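Local coordinates for protein putative sugar ABC transporter (Yersinia enterocolitica subsp. enterocolitica 8081, PDB 5ULB) that probably binds methylthioribose-like sugars in the periplasm for uptake by an ABC transporter, and accommodates a methylseleno analogue in its cleft, at residues 24-29 with 81-86. Residues are numbered along the deposited sequence; the frame is centred on the assembly and turned at random.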
ATOM      1  N   VAL A  24      13.966   7.132  -0.908  1.00  9.63           N
ATOM      2  CA  VAL A  24      12.580   6.712  -1.102  1.00  9.51           C
ATOM      3  C   VAL A  24      11.676   7.928  -0.997  1.00 10.13           C
ATOM      4  O   VAL A  24      11.743   8.656   0.042  1.00 11.69           O
ATOM      5  CB  VAL A  24      12.200   5.668  -0.044  1.00 12.58           C
ATOM      6  CG1 VAL A  24      10.781   5.175  -0.219  1.00 13.47           C
ATOM      7  CG2 VAL A  24      13.225   4.561   0.002  1.00 16.81           C
ATOM      8  N   ILE A  25      10.879   8.222  -1.991  1.00 10.43           N
ATOM      9  CA  ILE A  25       9.975   9.378  -2.002  1.00  9.50           C
ATOM     10  C   ILE A  25       8.587   8.794  -2.208  1.00  8.23           C
ATOM     11  O   ILE A  25       8.303   8.180  -3.250  1.00  9.74           O
ATOM     12  CB  ILE A  25      10.356  10.411  -3.045  1.00 10.92           C
ATOM     13  CG1 ILE A  25      11.814  10.849  -2.975  1.00 13.08           C
ATOM     14  CG2 ILE A  25       9.429  11.630  -2.812  1.00 11.58           C
ATOM     15  CD1 ILE A  25      12.773  10.074  -3.801  1.00 13.68           C
ATOM     16  N   ARG A  26       7.701   9.079  -1.258  1.00  9.04           N
ATOM     17  CA  ARG A  26       6.334   8.557  -1.268  1.00  8.40           C
ATOM     18  C   ARG A  26       5.382   9.758  -1.228  1.00 10.15           C
ATOM     19  O   ARG A  26       5.501  10.666  -0.382  1.00  9.69           O
ATOM     20  CB  ARG A  26       6.073   7.532  -0.203  1.00  9.27           C
ATOM     21  CG  ARG A  26       4.652   7.017  -0.089  1.00  9.83           C
ATOM     22  CD  ARG A  26       4.624   5.657   0.570  1.00 10.30           C
ATOM     23  NE  ARG A  26       3.286   5.296   0.950  1.00 11.20           N
ATOM     24  CZ  ARG A  26       2.734   4.075   0.819  1.00 10.51           C
ATOM     25  NH1 ARG A  26       3.214   3.153  -0.036  1.00 11.62           N
ATOM     26  NH2 ARG A  26       1.565   3.881   1.358  1.00 11.86           N
ATOM     27  N   ASN A  27       4.357   9.755  -2.115  1.00  9.98           N
ATOM     28  CA  ASN A  27       3.451  10.863  -2.285  1.00  9.83           C
ATOM     29  C   ASN A  27       2.241  10.856  -1.369  1.00 10.35           C
ATOM     30  O   ASN A  27       1.117  11.053  -1.842  1.00 10.99           O
ATOM     31  CB  ASN A  27       3.027  10.926  -3.756  1.00 11.00           C
ATOM     32  CG  ASN A  27       2.429  12.219  -4.185  1.00 12.37           C
ATOM     33  OD1 ASN A  27       2.700  13.296  -3.631  1.00 12.64           O
ATOM     34  ND2 ASN A  27       1.673  12.164  -5.303  1.00 14.59           N
ATOM     35  N   LEU A  28       2.470  10.557  -0.076  1.00 10.74           N
ATOM     36  CA  LEU A  28       1.447  10.497   0.919  1.00  9.96           C
ATOM     37  C   LEU A  28       1.975  11.088   2.206  1.00 10.23           C
ATOM     38  O   LEU A  28       3.151  11.509   2.267  1.00 11.24           O
ATOM     39  CB  LEU A  28       0.897   9.054   1.117  1.00 10.04           C
ATOM     40  CG  LEU A  28       0.183   8.433  -0.089  1.00 10.82           C
ATOM     41  CD1 LEU A  28      -0.124   7.001   0.229  1.00 11.24           C
ATOM     42  CD2 LEU A  28      -1.114   9.175  -0.341  1.00 12.55           C
ATOM     43  N   GLY A  29       1.134  11.149   3.226  1.00 10.44           N
ATOM     44  CA  GLY A  29       1.532  11.458   4.581  1.00 10.76           C
ATOM     45  C   GLY A  29       1.796  10.228   5.407  1.00 10.98           C
ATOM     46  O   GLY A  29       2.076   9.147   4.877  1.00 12.55           O
ATOM     47  N   LEU A  81      10.153   5.278  -5.883  1.00  9.16           N
ATOM     48  CA  LEU A  81       9.007   6.141  -5.803  1.00  9.20           C
ATOM     49  C   LEU A  81       7.780   5.382  -5.420  1.00  8.80           C
ATOM     50  O   LEU A  81       7.617   4.227  -5.816  1.00 10.65           O
ATOM     51  CB  LEU A  81       8.747   6.845  -7.119  1.00 10.21           C
ATOM     52  CG  LEU A  81       9.892   7.629  -7.797  1.00 10.89           C
ATOM     53  CD1 LEU A  81       9.418   8.355  -9.004  1.00 13.39           C
ATOM     54  CD2 LEU A  81      10.527   8.552  -6.744  1.00 12.25           C
ATOM     55  N   SER A  82       6.851   6.057  -4.723  1.00  8.22           N
ATOM     56  CA  SER A  82       5.582   5.453  -4.371  1.00  8.15           C
ATOM     57  C   SER A  82       4.480   6.487  -4.531  1.00  9.68           C
ATOM     58  O   SER A  82       4.611   7.619  -4.022  1.00  9.75           O
ATOM     59  CB  SER A  82       5.685   4.921  -2.958  1.00  9.42           C
ATOM     60  OG  SER A  82       4.568   4.193  -2.500  1.00 11.49           O
ATOM     61  N   GLN A  83       3.396   6.127  -5.238  1.00  8.73           N
ATOM     62  CA  GLN A  83       2.275   6.981  -5.474  1.00  8.99           C
ATOM     63  C   GLN A  83       2.578   8.234  -6.282  1.00 10.93           C
ATOM     64  O   GLN A  83       1.864   9.237  -6.222  1.00 11.65           O
ATOM     65  CB  GLN A  83       1.470   7.350  -4.197  1.00 10.44           C
ATOM     66  CG  GLN A  83       0.661   6.149  -3.561  1.00 12.25           C
ATOM     67  CD  GLN A  83       1.440   5.274  -2.729  1.00 12.84           C
ATOM     68  OE1 GLN A  83       2.475   5.694  -2.206  1.00 12.57           O
ATOM     69  NE2 GLN A  83       1.028   4.024  -2.579  1.00 17.91           N
ATOM     70  N   GLY A  84       3.591   8.151  -7.157  1.00 10.98           N
ATOM     71  CA  GLY A  84       3.815   9.250  -8.139  1.00 11.43           C
ATOM     72  C   GLY A  84       2.679   9.322  -9.122  1.00 11.87           C
ATOM     73  O   GLY A  84       2.211   8.286  -9.613  1.00 12.63           O
ATOM     74  N   ARG A  85       2.211  10.533  -9.399  1.00 11.69           N
ATOM     75  CA  ARG A  85       1.030  10.729 -10.226  1.00 12.73           C
ATOM     76  C   ARG A  85       1.388  11.218 -11.628  1.00 12.88           C
ATOM     77  O   ARG A  85       2.496  11.712 -11.910  1.00 13.73           O
ATOM     78  CB  ARG A  85       0.035  11.684  -9.534  1.00 13.28           C
ATOM     79  CG  ARG A  85      -0.518  11.135  -8.270  1.00 15.70           C
ATOM     80  CD  ARG A  85      -1.533  12.072  -7.559  1.00 24.11           C
ATOM     81  NE  ARG A  85      -2.468  12.613  -8.482  1.00 31.08           N
ATOM     82  CZ  ARG A  85      -3.434  13.327  -8.109  1.00 36.29           C
ATOM     83  NH1 ARG A  85      -4.288  13.795  -9.038  1.00 37.32           N
ATOM     84  NH2 ARG A  85      -3.462  13.626  -6.820  1.00 53.60           N
ATOM     85  N   ASP A  86       0.388  11.130 -12.474  1.00 14.57           N
ATOM     86  CA  ASP A  86       0.410  11.910 -13.706  1.00 16.25           C
ATOM     87  C   ASP A  86       0.204  13.381 -13.369  1.00 17.66           C
ATOM     88  O   ASP A  86      -0.439  13.710 -12.394  1.00 21.10           O
ATOM     89  CB  ASP A  86      -0.806  11.443 -14.596  1.00 17.20           C
ATOM     90  CG  ASP A  86      -0.498  10.167 -15.441  1.00 19.06           C
ATOM     91  OD1 ASP A  86       0.619  10.096 -16.017  1.00 26.20           O
ATOM     92  OD2 ASP A  86      -1.436   9.359 -15.528  1.00 28.69           O
TER
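S82 OG is gripped from two directions: it accepts a hydrogen bond from R26 NH1 at 3.0 Å and donates one to Q83 OE1 at 2.6 Å. The first is bent, with OG lying 33° out of the guanidinium plane; in the second the hydroxyl stands above the Q83 carbonyl plane. R26 arrives by an extended chain, CG anti to its backbone N (chi1 176°), and N33 and T34 of helix 32-48 bond its NH2 and NE. Q83 OE1 sits over one face of the R26 guanidinium, 3.3 Å from R26 NE at an angle too poor for a hydrogen bond, the amide turned 75° from the guanidinium. L28 CD1 packs against Q83 CD at 3.8 Å.

The backbones of parallel strands 21-26 and 78-82 are joined by a hydrogen bond from S82 N to I25 O (3.0 Å), and just past the strand N27 N donates to S82 O (2.9 Å). The N27 side chain then takes over, its ND2 donating to Q83 O at 3.1 Å, while S57 and D61 also bond the N27 amide. On the sheet face away from R26 and S82, I25 and L81 lie side by side and pack on helix 61-73.

The loops after these strands contribute L28 and Q83 to the sugar pocket in the cleft of the periplasmic binding protein fold. The S82 bond to OE1 is consistent with an amide fixed so that NE2 faces the ligand, where it makes weak hydrogen bonds to D107 and to sugar O4.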